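PDB 6K40: alkyl hydroperoxide reductase AhpD from Deinococcus radiodurans R1, which probably has peroxiredoxin activity as a member of the AhpD-like family, helping to remove hydrogen peroxide and related peroxides under stress. Local coordinates for residues A[51-54]-A[55-58]; A[101-104]-A[105-109]; A[140-143]-A[144-147]; A[158-161]-A[162-165]; A[169-172]-A[173-177]. All coordinates share one frame; numbering follows the deposited sequence.

Contact 1: A[51-54]-A[55-58]; sequences ALNG and EQFL
The carbonyl O of Asn-53 takes the backbone N-H of Phe-57, with N 2.9 Å from O, and this bond closes the first turn of helix 54-69. The next bond of the series, from Leu-58 N to Gly-54 O, is also 2.9 Å long. Asn-53 sits at the N-cap, but its side chain makes no capping bond to the backbone. It runs instead beside that of Gln-56, pointing the same way, and its amide nitrogen ND2 donates to Gln-56 OE1 over 3.1 Å. This link is less regular: the N-H points at the oxygen at 150°, yet the donor stands above the carbonyl plane, and the two amide planes are turned 70° apart. Beyond CG the chain of Gln-56 is extended, long enough to bring its oxygen back beside the cap residue, and the pair lies exposed on the surface. Glu-55, in the same turn, turns its carboxylate to His-26. The buried side is apolar. With CG anti to the backbone N (chi1 170°), Phe-57 swings its ring back over the incoming loop, and Val-29 and Leu-32 of helix 27-40 also touch it. A small alanine suits the place before the helix because its methyl can lie close on the ring: Ala-51 CB makes a CH-pi contact over one face, 4.0 Å from the Phe-57 centroid and 3.8 Å from Phe-57 CD2.

Contact 2: A[101-104]-A[105-109]; sequences AALR and EFSGD
Leu-103 O is shared by two donors of Ser-107 at the C-terminal end of helix 93-107. Ser-107 OG lies 2.7 Å from that oxygen and Ser-107 N 2.9 Å, and they arrive from opposite faces of the carbonyl plane. With chi1 at 75°, OG sits between its own backbone N and carbonyl carbon, a position from which it can lean back over the last turn. The same hydroxyl oxygen accepts from Asp-109 N at 3.2 Å, which makes an ST turn; serine suits the place because one small group can both donate backwards and accept forwards. Among the backbone bonds, Glu-105 N to Ala-101 O and Phe-106 N to Ala-102 O continue the helix, whereas Gly-108 N reaches Arg-104 O at 3.0 Å with a bent 137° N-H angle. Gly-108 has left helical geometry with a positive phi, which glycine adopts easily, and Asp-109 then caps helix 110-118 through OD1 to Lys-112 N. The Arg-104 chain bends at its third torsion, and NH2 donates to the carbonyl of Gln-195 near the C-terminus. Apolar packing is slighter. Leu-103, whose side chain also packs on Val-84 and Ala-113, brings CD1 to 4.0 Å from Ser-107 CB. On the adjoining side of the helix, Ala-102 CB meets the Phe-106 ring at CE2, 4.3 Å away.

Contact 3: A[140-143]-A[144-147]; sequences TLRP and AEMT
Arg-142 NH1 and Glu-145 OE1 form a salt bridge, 3.1 Å long, in which the N-H points at the oxygen at 153°. On the arginine side the oxygen lies at the edge of the guanidinium, in its plane; on the glutamate side the nitrogen comes from well above the carboxylate plane, and the two planes are themselves 63° apart. Both chains leave the backbone with CG beside N, and that of Arg-142 then bends at its third torsion (chi3 -75°), which turns the guanidinium across the end of the extended glutamate. The aliphatic part of the arginine lines the same carboxylate, with Glu-145 OE2 3.5 Å from Arg-142 CD. In the backbone of the same pair, Glu-145 N donates to Arg-142 O at 3.1 Å. A bond over three residues, with Pro-143 and Ala-144 between, is a single turn of 3-10 helix, placed where helix 127-141 has ended and the chain enters the loop before helix 151-156. Proline suits the first of these places, since its ring already holds phi near the helical value and it has no N-H to satisfy. Glu-145 O is tied back to that helix by Lys-138 NZ. On the other side of the turn, Met-146 folds under it: CG approaches Pro-143 O to 3.5 Å, and the bent chain brings the terminal methyl CE against Arg-142 O, from out of the carbonyl plane, at a doubtfully short distance. A flexible, unbranched side chain can make this fold, and Lys-138 and Leu-139 also touch it.

Contact 4: A[158-161]-A[162-165]; sequences GLSD and EAIL
Helix 161-184 begins here with a serine N-cap and a hydrophobic staple. Ser-160 is the cap residue: its OG accepts the backbone N-H of Ala-163 at 3.2 Å, with a nearly straight N-H angle of 163°. The first torsion (chi1 68°) holds OG between the backbone N and the carbonyl carbon, so that it faces the first turn, where an N-H has no earlier helical carbonyl to bind. Alanine, lacking a polar side chain, cannot return the bond to the Ser-160 backbone, so the capping box is not formed and the serine side chain caps alone. The cap carbonyl is used as well: Ser-160 O receives Ile-164 N at 2.8 Å, and Asp-161 O receives Leu-165 N at 2.9 Å. The staple joins the residue before the cap to the fourth helical residue. Leu-159 CB lies 3.9 Å from Ile-164 CG1, while Leu-159 CD2 reaches the Ala-163 methyl at 4.2 Å. Leu-74 touches both Leu-159 and Ala-163, and Ile-164 rests on Leu-151 and Arg-155 of helix 151-156. That helix ends just before, in a Schellman motif whose glycine, Gly-158, has the positive phi with which the chain leaves the helix; a short loop then leads into helix 161-184. Asp-161 and Glu-162 put acidic groups in the first turn, and Asp-161 OD1 makes a salt bridge with Arg-155. Negative charge at this end should interact favourably with the helix dipole and with the N-H groups there, probably steadying the start of this long helix together with the serine cap.

Contact 5: A[169-172]-A[173-177]; sequences QVIA and MFNMT
Ile-171 O is gripped twice by Asn-175, through the backbone N and through the side-chain nitrogen ND2, each 3.0 Å from it. The two donors come from opposite faces of the carbonyl plane: N is only slightly tilted from it, whereas ND2 stands 53° above. The side chains lie alongside one another, so that the branch carbon Ile-171 CG2 is 3.8 Å from Asn-175 ND2. One residue earlier in the helix, Val-170 and Phe-174 also run side by side. Val-170 CG1, anti to the backbone N (chi1 168°), meets the edge of the Phe-174 ring in its plane, 3.7 Å from CD2. The Val-170 carbonyl is near the same edge, its oxygen 3.2 Å from Phe-174 CD2, and it takes the N-H of Phe-174 at 2.9 Å. In each pair the two members are four residues, about one helical turn, apart on the central part of helix 161-184, which in this all-helical AhpD-like fold is flanked by helices 54-69, 76-90 and 127-141. The beta-branched Val-170 and Ile-171 suit such a place, being compact and apolar against neighbouring helices: Leu-82 and Leu-67 touch the valine, Tyr-135 and Leu-139 the isoleucine. Second-shell groups position the polar member and touch the aromatic one. Asn-175 is held at both ends of its amide, OD1 taking Asn-90 ND2 and ND2 reaching the Thr-140 hydroxyl of helix 127-141, so its rotation is well set. Phe-174 meets His-99 edge-to-face, and a glycerol, probably from the crystallisation liquor, lies about 5 Å from its side chain.

Contact 5 is nearest the middle of the chain, its centre about 7 Å from the chain's centre, and the other four lie farther out. It touches contact 3, centres about 14 Å apart, through a probable hydrogen bond of 3.1 Å between Thr-140 OG1 and Asn-175 ND2. With contact 4 it shares helix 161-184, centres about 17 Å apart. Contact 1 approaches contact 5 to about 9 Å between nearest atoms, and contact 2, across the chain's centre from contact 1, to about 8 Å. Contact 2 ends the helix that carries His-99, beside Phe-174 of contact 5; in AhpD relatives the start of this helix bears the redox-active cysteine pair, so contact 5 probably borders the active-site region.

Contact 1: A[51-54]-A[55-58]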
loop_
_atom_site.group_PDB
_atom_site.type_symbol
_atom_site.label_atom_id
_atom_site.label_comp_id
_atom_site.label_asym_id
_atom_site.label_seq_id
_atom_site.Cartn_x
_atom_site.Cartn_y
_atom_site.Cartn_z
ATOM N N ALA A 51 -8.797 -16.279 -17.903
ATOM C CA ALA A 51 -9.436 -17.472 -18.442
ATOM C C ALA A 51 -9.402 -17.536 -19.964
ATOM O O ALA A 51 -10.073 -18.399 -20.539
ATOM C CB ALA A 51 -10.883 -17.561 -17.955
ATOM N N LEU A 52 -8.646 -16.655 -20.624
ATOM C CA LEU A 52 -8.562 -16.702 -22.081
ATOM C C LEU A 52 -8.034 -18.050 -22.555
ATOM O O LEU A 52 -8.464 -18.561 -23.596
ATOM C CB LEU A 52 -7.677 -15.565 -22.590
ATOM C CG LEU A 52 -7.490 -15.451 -24.105
ATOM C CD1 LEU A 52 -8.774 -14.980 -24.772
ATOM C CD2 LEU A 52 -6.333 -14.521 -24.439
ATOM N N ASN A 53 -7.097 -18.639 -21.809
ATOM C CA ASN A 53 -6.634 -20.010 -22.034
ATOM C C ASN A 53 -7.342 -20.901 -21.016
ATOM O O ASN A 53 -6.904 -21.019 -19.869
ATOM C CB ASN A 53 -5.117 -20.102 -21.909
ATOM C CG ASN A 53 -4.396 -19.354 -23.014
ATOM O OD1 ASN A 53 -5.022 -18.870 -23.955
ATOM N ND2 ASN A 53 -3.075 -19.255 -22.905
ATOM N N GLY A 54 -8.437 -21.530 -21.445
ATOM C CA GLY A 54 -9.349 -22.243 -20.565
ATOM C C GLY A 54 -8.773 -23.308 -19.650
ATOM O O GLY A 54 -8.898 -23.208 -18.424
ATOM N N GLU A 55 -8.157 -24.342 -20.230
ATOM C CA GLU A 55 -7.685 -25.462 -19.421
ATOM C C GLU A 55 -6.541 -25.043 -18.508
ATOM O O GLU A 55 -6.465 -25.482 -17.350
ATOM C CB GLU A 55 -7.257 -26.615 -20.327
ATOM C CG GLU A 55 -8.407 -27.251 -21.080
ATOM C CD GLU A 55 -9.321 -28.054 -20.171
ATOM O OE1 GLU A 55 -8.849 -28.524 -19.112
ATOM O OE2 GLU A 55 -10.514 -28.207 -20.512
ATOM N N GLN A 56 -5.648 -24.185 -19.009
ATOM C CA GLN A 56 -4.580 -23.668 -18.166
ATOM C C GLN A 56 -5.150 -22.894 -16.988
ATOM O O GLN A 56 -4.696 -23.058 -15.849
ATOM C CB GLN A 56 -3.640 -22.783 -18.986
ATOM C CG GLN A 56 -2.769 -23.548 -19.965
ATOM C CD GLN A 56 -1.993 -22.631 -20.886
ATOM O OE1 GLN A 56 -2.157 -21.411 -20.847
ATOM N NE2 GLN A 56 -1.141 -23.212 -21.724
ATOM N N PHE A 57 -6.164 -22.063 -17.240
ATOM C CA PHE A 57 -6.786 -21.315 -16.153
ATOM C C PHE A 57 -7.448 -22.243 -15.144
ATOM O O PHE A 57 -7.367 -22.009 -13.935
ATOM C CB PHE A 57 -7.814 -20.326 -16.698
ATOM C CG PHE A 57 -8.662 -19.703 -15.629
ATOM C CD1 PHE A 57 -8.168 -18.662 -14.857
ATOM C CD2 PHE A 57 -9.940 -20.175 -15.374
ATOM C CE1 PHE A 57 -8.938 -18.097 -13.864
ATOM C CE2 PHE A 57 -10.716 -19.611 -14.383
ATOM C CZ PHE A 57 -10.215 -18.571 -13.627
ATOM N N LEU A 58 -8.117 -23.296 -15.617
ATOM C CA LEU A 58 -8.817 -24.179 -14.689
ATOM C C LEU A 58 -7.835 -24.955 -13.821
ATOM O O LEU A 58 -8.063 -25.125 -12.616
ATOM C CB LEU A 58 -9.744 -25.122 -15.456
ATOM C CG LEU A 58 -11.002 -24.446 -16.007
ATOM C CD1 LEU A 58 -11.737 -25.366 -16.971
ATOM C CD2 LEU A 58 -11.920 -23.999 -14.876
#

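Contact 2: A[101-104]-A[105-109]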
loop_
_atom_site.group_PDB
_atom_site.type_symbol
_atom_site.label_atom_id
_atom_site.label_comp_id
_atom_site.label_asym_id
_atom_site.label_seq_id
_atom_site.Cartn_x
_atom_site.Cartn_y
_atom_site.Cartn_z
ATOM N N ALA A 101 -8.536 -6.981 1.252
ATOM C CA ALA A 101 -9.902 -7.230 1.700
ATOM C C ALA A 101 -9.989 -8.557 2.445
ATOM O O ALA A 101 -10.594 -8.647 3.522
ATOM C CB ALA A 101 -10.857 -7.215 0.507
ATOM N N ALA A 102 -9.367 -9.599 1.888
ATOM C CA ALA A 102 -9.395 -10.908 2.537
ATOM C C ALA A 102 -8.721 -10.871 3.909
ATOM O O ALA A 102 -9.208 -11.486 4.865
ATOM C CB ALA A 102 -8.733 -11.952 1.641
ATOM N N LEU A 103 -7.597 -10.161 4.024
ATOM C CA LEU A 103 -6.903 -10.080 5.305
ATOM C C LEU A 103 -7.708 -9.278 6.319
ATOM O O LEU A 103 -7.756 -9.639 7.501
ATOM C CB LEU A 103 -5.513 -9.475 5.116
ATOM C CG LEU A 103 -4.703 -9.251 6.395
ATOM C CD1 LEU A 103 -4.587 -10.542 7.193
ATOM C CD2 LEU A 103 -3.327 -8.696 6.065
ATOM N N ARG A 104 -8.345 -8.188 5.881
ATOM C CA ARG A 104 -9.235 -7.447 6.768
ATOM C C ARG A 104 -10.358 -8.337 7.281
ATOM O O ARG A 104 -10.716 -8.281 8.463
ATOM C CB ARG A 104 -9.821 -6.235 6.041
ATOM C CG ARG A 104 -8.850 -5.096 5.813
ATOM C CD ARG A 104 -9.589 -3.818 5.450
ATOM N NE ARG A 104 -10.419 -3.972 4.255
ATOM C CZ ARG A 104 -9.978 -3.807 3.011
ATOM N NH1 ARG A 104 -8.710 -3.486 2.791
ATOM N NH2 ARG A 104 -10.802 -3.963 1.984
ATOM N N GLU A 105 -10.919 -9.172 6.404
ATOM C CA GLU A 105 -11.997 -10.063 6.817
ATOM C C GLU A 105 -11.509 -11.100 7.823
ATOM O O GLU A 105 -12.096 -11.260 8.898
ATOM C CB GLU A 105 -12.609 -10.743 5.591
ATOM C CG GLU A 105 -13.810 -11.621 5.900
ATOM C CD GLU A 105 -14.228 -12.476 4.717
ATOM O OE1 GLU A 105 -13.793 -12.179 3.582
ATOM O OE2 GLU A 105 -14.990 -13.446 4.922
ATOM N N PHE A 106 -10.430 -11.815 7.492
ATOM C CA PHE A 106 -10.013 -12.947 8.316
ATOM C C PHE A 106 -9.351 -12.505 9.616
ATOM O O PHE A 106 -9.418 -13.224 10.619
ATOM C CB PHE A 106 -9.065 -13.854 7.529
ATOM C CG PHE A 106 -9.742 -14.644 6.446
ATOM C CD1 PHE A 106 -10.811 -15.474 6.739
ATOM C CD2 PHE A 106 -9.312 -14.552 5.132
ATOM C CE1 PHE A 106 -11.438 -16.199 5.742
ATOM C CE2 PHE A 106 -9.934 -15.273 4.131
ATOM C CZ PHE A 106 -10.997 -16.100 4.436
ATOM N N SER A 107 -8.718 -11.335 9.633
ATOM C CA SER A 107 -8.033 -10.875 10.833
ATOM C C SER A 107 -8.916 -10.023 11.727
ATOM O O SER A 107 -8.679 -9.960 12.938
ATOM C CB SER A 107 -6.779 -10.083 10.451
ATOM O OG SER A 107 -7.120 -8.797 9.962
ATOM N N GLY A 108 -9.933 -9.374 11.164
ATOM C CA GLY A 108 -10.752 -8.459 11.932
ATOM C C GLY A 108 -10.040 -7.215 12.405
ATOM O O GLY A 108 -10.566 -6.510 13.271
ATOM N N ASP A 109 -8.857 -6.923 11.862
ATOM C CA ASP A 109 -8.029 -5.790 12.279
ATOM C C ASP A 109 -7.636 -5.018 11.023
ATOM O O ASP A 109 -6.610 -5.312 10.403
ATOM C CB ASP A 109 -6.806 -6.269 13.061
ATOM C CG ASP A 109 -6.131 -5.154 13.841
ATOM O OD1 ASP A 109 -6.355 -3.967 13.512
ATOM O OD2 ASP A 109 -5.374 -5.465 14.786
#

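Contact 3: A[140-143]-A[144-147]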
loop_
_atom_site.group_PDB
_atom_site.type_symbol
_atom_site.label_atom_id
_atom_site.label_comp_id
_atom_site.label_asym_id
_atom_site.label_seq_id
_atom_site.Cartn_x
_atom_site.Cartn_y
_atom_site.Cartn_z
ATOM N N THR A 140 10.772 -12.927 -1.551
ATOM C CA THR A 140 10.285 -12.137 -2.675
ATOM C C THR A 140 11.394 -11.290 -3.288
ATOM O O THR A 140 11.528 -11.234 -4.517
ATOM C CB THR A 140 9.126 -11.242 -2.232
ATOM O OG1 THR A 140 8.044 -12.055 -1.762
ATOM C CG2 THR A 140 8.636 -10.385 -3.394
ATOM N N LEU A 141 12.200 -10.633 -2.456
ATOM C CA LEU A 141 13.152 -9.653 -2.963
ATOM C C LEU A 141 14.521 -10.240 -3.274
ATOM O O LEU A 141 15.187 -9.767 -4.202
ATOM C CB LEU A 141 13.312 -8.514 -1.953
ATOM C CG LEU A 141 12.064 -7.675 -1.675
ATOM C CD1 LEU A 141 12.379 -6.562 -0.687
ATOM C CD2 LEU A 141 11.504 -7.106 -2.969
ATOM N N ARG A 142 14.956 -11.265 -2.546
ATOM C CA ARG A 142 16.294 -11.837 -2.711
ATOM C C ARG A 142 16.230 -13.360 -2.746
ATOM O O ARG A 142 16.815 -14.034 -1.894
ATOM C CB ARG A 142 17.219 -11.361 -1.591
ATOM C CG ARG A 142 17.485 -9.865 -1.587
ATOM C CD ARG A 142 18.241 -9.437 -0.338
ATOM N NE ARG A 142 17.388 -9.402 0.847
ATOM C CZ ARG A 142 17.681 -9.996 2.000
ATOM N NH1 ARG A 142 18.811 -10.680 2.130
ATOM N NH2 ARG A 142 16.845 -9.905 3.026
ATOM N N PRO A 143 15.543 -13.939 -3.737
ATOM C CA PRO A 143 15.403 -15.406 -3.758
ATOM C C PRO A 143 16.725 -16.149 -3.852
ATOM O O PRO A 143 16.821 -17.284 -3.371
ATOM C CB PRO A 143 14.530 -15.656 -4.996
ATOM C CG PRO A 143 14.748 -14.464 -5.860
ATOM C CD PRO A 143 14.912 -13.313 -4.912
ATOM N N ALA A 144 17.751 -15.542 -4.450
ATOM C CA ALA A 144 19.036 -16.217 -4.598
ATOM C C ALA A 144 19.771 -16.394 -3.275
ATOM O O ALA A 144 20.726 -17.176 -3.215
ATOM C CB ALA A 144 19.925 -15.452 -5.579
ATOM N N GLU A 145 19.368 -15.680 -2.227
ATOM C CA GLU A 145 20.096 -15.675 -0.964
ATOM C C GLU A 145 19.478 -16.575 0.105
ATOM O O GLU A 145 19.889 -16.505 1.267
ATOM C CB GLU A 145 20.221 -14.241 -0.446
ATOM C CG GLU A 145 21.041 -13.347 -1.370
ATOM C CD GLU A 145 21.070 -11.900 -0.924
ATOM O OE1 GLU A 145 21.135 -11.650 0.297
ATOM O OE2 GLU A 145 21.029 -11.008 -1.800
ATOM N N MET A 146 18.510 -17.417 -0.256
ATOM C CA MET A 146 17.899 -18.312 0.722
ATOM C C MET A 146 18.915 -19.320 1.243
ATOM O O MET A 146 19.703 -19.886 0.480
ATOM C CB MET A 146 16.717 -19.066 0.108
ATOM C CG MET A 146 15.509 -18.225 -0.244
ATOM S SD MET A 146 14.979 -17.119 1.074
ATOM C CE MET A 146 15.358 -15.579 0.285
ATOM N N THR A 147 18.893 -19.542 2.555
ATOM C CA THR A 147 19.701 -20.569 3.198
ATOM C C THR A 147 18.812 -21.389 4.120
ATOM O O THR A 147 17.663 -21.033 4.398
ATOM C CB THR A 147 20.872 -19.977 4.000
ATOM O OG1 THR A 147 20.363 -19.158 5.062
ATOM C CG2 THR A 147 21.789 -19.152 3.104
#

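Contact 4: A[158-161]-A[162-165]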
loop_
_atom_site.group_PDB
_atom_site.type_symbol
_atom_site.label_atom_id
_atom_site.label_comp_id
_atom_site.label_asym_id
_atom_site.label_seq_id
_atom_site.Cartn_x
_atom_site.Cartn_y
_atom_site.Cartn_z
ATOM N N GLY A 158 6.951 -22.313 15.857
ATOM C CA GLY A 158 6.091 -23.477 15.929
ATOM C C GLY A 158 5.549 -23.990 14.614
ATOM O O GLY A 158 4.566 -24.738 14.621
ATOM N N LEU A 159 6.151 -23.622 13.486
ATOM C CA LEU A 159 5.670 -24.081 12.188
ATOM C C LEU A 159 6.248 -25.456 11.875
ATOM O O LEU A 159 7.470 -25.639 11.868
ATOM C CB LEU A 159 6.040 -23.080 11.096
ATOM C CG LEU A 159 5.058 -21.923 10.890
ATOM C CD1 LEU A 159 5.428 -20.739 11.763
ATOM C CD2 LEU A 159 5.012 -21.515 9.426
ATOM N N SER A 160 5.368 -26.421 11.619
ATOM C CA SER A 160 5.812 -27.734 11.183
ATOM C C SER A 160 6.403 -27.649 9.776
ATOM O O SER A 160 6.266 -26.644 9.072
ATOM C CB SER A 160 4.654 -28.731 11.221
ATOM O OG SER A 160 3.677 -28.414 10.247
ATOM N N ASP A 161 7.066 -28.731 9.368
ATOM C CA ASP A 161 7.624 -28.786 8.021
ATOM C C ASP A 161 6.530 -28.668 6.967
ATOM O O ASP A 161 6.723 -28.020 5.931
ATOM C CB ASP A 161 8.416 -30.081 7.837
ATOM C CG ASP A 161 9.766 -30.039 8.530
ATOM O OD1 ASP A 161 10.000 -29.094 9.315
ATOM O OD2 ASP A 161 10.589 -30.951 8.295
ATOM N N GLU A 162 5.369 -29.273 7.221
ATOM C CA GLU A 162 4.248 -29.139 6.296
ATOM C C GLU A 162 3.781 -27.689 6.207
ATOM O O GLU A 162 3.514 -27.177 5.112
ATOM C CB GLU A 162 3.107 -30.061 6.729
ATOM C CG GLU A 162 3.387 -31.548 6.500
ATOM C CD GLU A 162 4.255 -32.170 7.588
ATOM O OE1 GLU A 162 4.412 -31.550 8.662
ATOM O OE2 GLU A 162 4.781 -33.282 7.370
ATOM N N ALA A 163 3.687 -27.008 7.351
ATOM C CA ALA A 163 3.302 -25.600 7.344
ATOM C C ALA A 163 4.362 -24.742 6.665
ATOM O O ALA A 163 4.035 -23.761 5.990
ATOM C CB ALA A 163 3.050 -25.116 8.771
ATOM N N ILE A 164 5.640 -25.094 6.829
ATOM C CA ILE A 164 6.701 -24.341 6.168
ATOM C C ILE A 164 6.616 -24.512 4.655
ATOM O O ILE A 164 6.758 -23.545 3.898
ATOM C CB ILE A 164 8.074 -24.769 6.716
ATOM C CG1 ILE A 164 8.257 -24.253 8.147
ATOM C CG2 ILE A 164 9.191 -24.271 5.812
ATOM C CD1 ILE A 164 9.551 -24.696 8.802
ATOM N N LEU A 165 6.384 -25.743 4.193
ATOM C CA LEU A 165 6.198 -25.981 2.766
ATOM C C LEU A 165 5.000 -25.205 2.236
ATOM O O LEU A 165 5.065 -24.607 1.155
ATOM C CB LEU A 165 6.037 -27.479 2.505
ATOM C CG LEU A 165 5.654 -27.945 1.098
ATOM C CD1 LEU A 165 6.581 -27.349 0.049
ATOM C CD2 LEU A 165 5.659 -29.467 1.019
#

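Contact 5: A[169-172]-A[173-177]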
loop_
_atom_site.group_PDB
_atom_site.type_symbol
_atom_site.label_atom_id
_atom_site.label_comp_id
_atom_site.label_asym_id
_atom_site.label_seq_id
_atom_site.Cartn_x
_atom_site.Cartn_y
_atom_site.Cartn_z
ATOM N N GLN A 169 5.141 -22.214 -0.522
ATOM C CA GLN A 169 4.280 -22.285 -1.694
ATOM C C GLN A 169 3.439 -21.027 -1.845
ATOM O O GLN A 169 3.276 -20.517 -2.955
ATOM C CB GLN A 169 3.375 -23.512 -1.602
ATOM C CG GLN A 169 3.856 -24.708 -2.391
ATOM C CD GLN A 169 3.053 -25.947 -2.078
ATOM O OE1 GLN A 169 2.558 -26.622 -2.980
ATOM N NE2 GLN A 169 2.913 -26.256 -0.795
ATOM N N VAL A 170 2.897 -20.510 -0.744
ATOM C CA VAL A 170 2.040 -19.329 -0.828
ATOM C C VAL A 170 2.848 -18.107 -1.263
ATOM O O VAL A 170 2.424 -17.339 -2.137
ATOM C CB VAL A 170 1.320 -19.095 0.511
ATOM C CG1 VAL A 170 0.664 -17.720 0.539
ATOM C CG2 VAL A 170 0.287 -20.189 0.743
ATOM N N ILE A 171 4.023 -17.909 -0.659
ATOM C CA ILE A 171 4.867 -16.773 -1.030
ATOM C C ILE A 171 5.226 -16.838 -2.511
ATOM O O ILE A 171 5.109 -15.846 -3.248
ATOM C CB ILE A 171 6.127 -16.723 -0.146
ATOM C CG1 ILE A 171 5.748 -16.425 1.306
ATOM C CG2 ILE A 171 7.109 -15.681 -0.678
ATOM C CD1 ILE A 171 6.771 -16.912 2.322
ATOM N N ALA A 172 5.646 -18.017 -2.976
ATOM C CA ALA A 172 6.041 -18.147 -4.374
ATOM C C ALA A 172 4.838 -18.017 -5.309
ATOM O O ALA A 172 4.939 -17.428 -6.396
ATOM C CB ALA A 172 6.769 -19.477 -4.569
ATOM N N MET A 173 3.678 -18.525 -4.889
ATOM C CA MET A 173 2.477 -18.434 -5.711
ATOM C C MET A 173 2.013 -16.996 -5.856
ATOM O O MET A 173 1.493 -16.611 -6.909
ATOM C CB MET A 173 1.373 -19.297 -5.095
ATOM C CG MET A 173 -0.007 -19.171 -5.731
ATOM S SD MET A 173 -0.048 -19.397 -7.521
ATOM C CE MET A 173 0.895 -20.900 -7.721
ATOM N N PHE A 174 2.220 -16.173 -4.833
ATOM C CA PHE A 174 1.852 -14.778 -5.013
ATOM C C PHE A 174 2.921 -14.019 -5.780
ATOM O O PHE A 174 2.594 -13.075 -6.506
ATOM C CB PHE A 174 1.529 -14.138 -3.666
ATOM C CG PHE A 174 0.132 -14.425 -3.223
ATOM C CD1 PHE A 174 -0.932 -13.731 -3.775
ATOM C CD2 PHE A 174 -0.128 -15.441 -2.321
ATOM C CE1 PHE A 174 -2.227 -14.016 -3.401
ATOM C CE2 PHE A 174 -1.422 -15.730 -1.943
ATOM C CZ PHE A 174 -2.476 -15.020 -2.487
ATOM N N ASN A 175 4.181 -14.454 -5.697
ATOM C CA ASN A 175 5.176 -13.933 -6.631
ATOM C C ASN A 175 4.809 -14.254 -8.076
ATOM O O ASN A 175 5.227 -13.540 -8.994
ATOM C CB ASN A 175 6.557 -14.486 -6.292
ATOM C CG ASN A 175 7.308 -13.599 -5.330
ATOM O OD1 ASN A 175 7.885 -12.585 -5.726
ATOM N ND2 ASN A 175 7.294 -13.963 -4.052
ATOM N N MET A 176 4.037 -15.323 -8.294
ATOM C CA MET A 176 3.564 -15.637 -9.644
ATOM C C MET A 176 2.338 -14.806 -10.030
ATOM O O MET A 176 2.279 -14.235 -11.131
ATOM C CB MET A 176 3.226 -17.123 -9.762
ATOM C CG MET A 176 2.383 -17.421 -10.988
ATOM S SD MET A 176 1.186 -18.741 -10.811
ATOM C CE MET A 176 2.201 -20.160 -11.189
ATOM N N THR A 177 1.341 -14.743 -9.142
ATOM C CA THR A 177 0.105 -14.043 -9.486
ATOM C C THR A 177 0.338 -12.544 -9.632
ATOM O O THR A 177 -0.282 -11.898 -10.486
ATOM C CB THR A 177 -0.983 -14.311 -8.443
ATOM O OG1 THR A 177 -0.575 -13.807 -7.163
ATOM C CG2 THR A 177 -1.274 -15.805 -8.344
#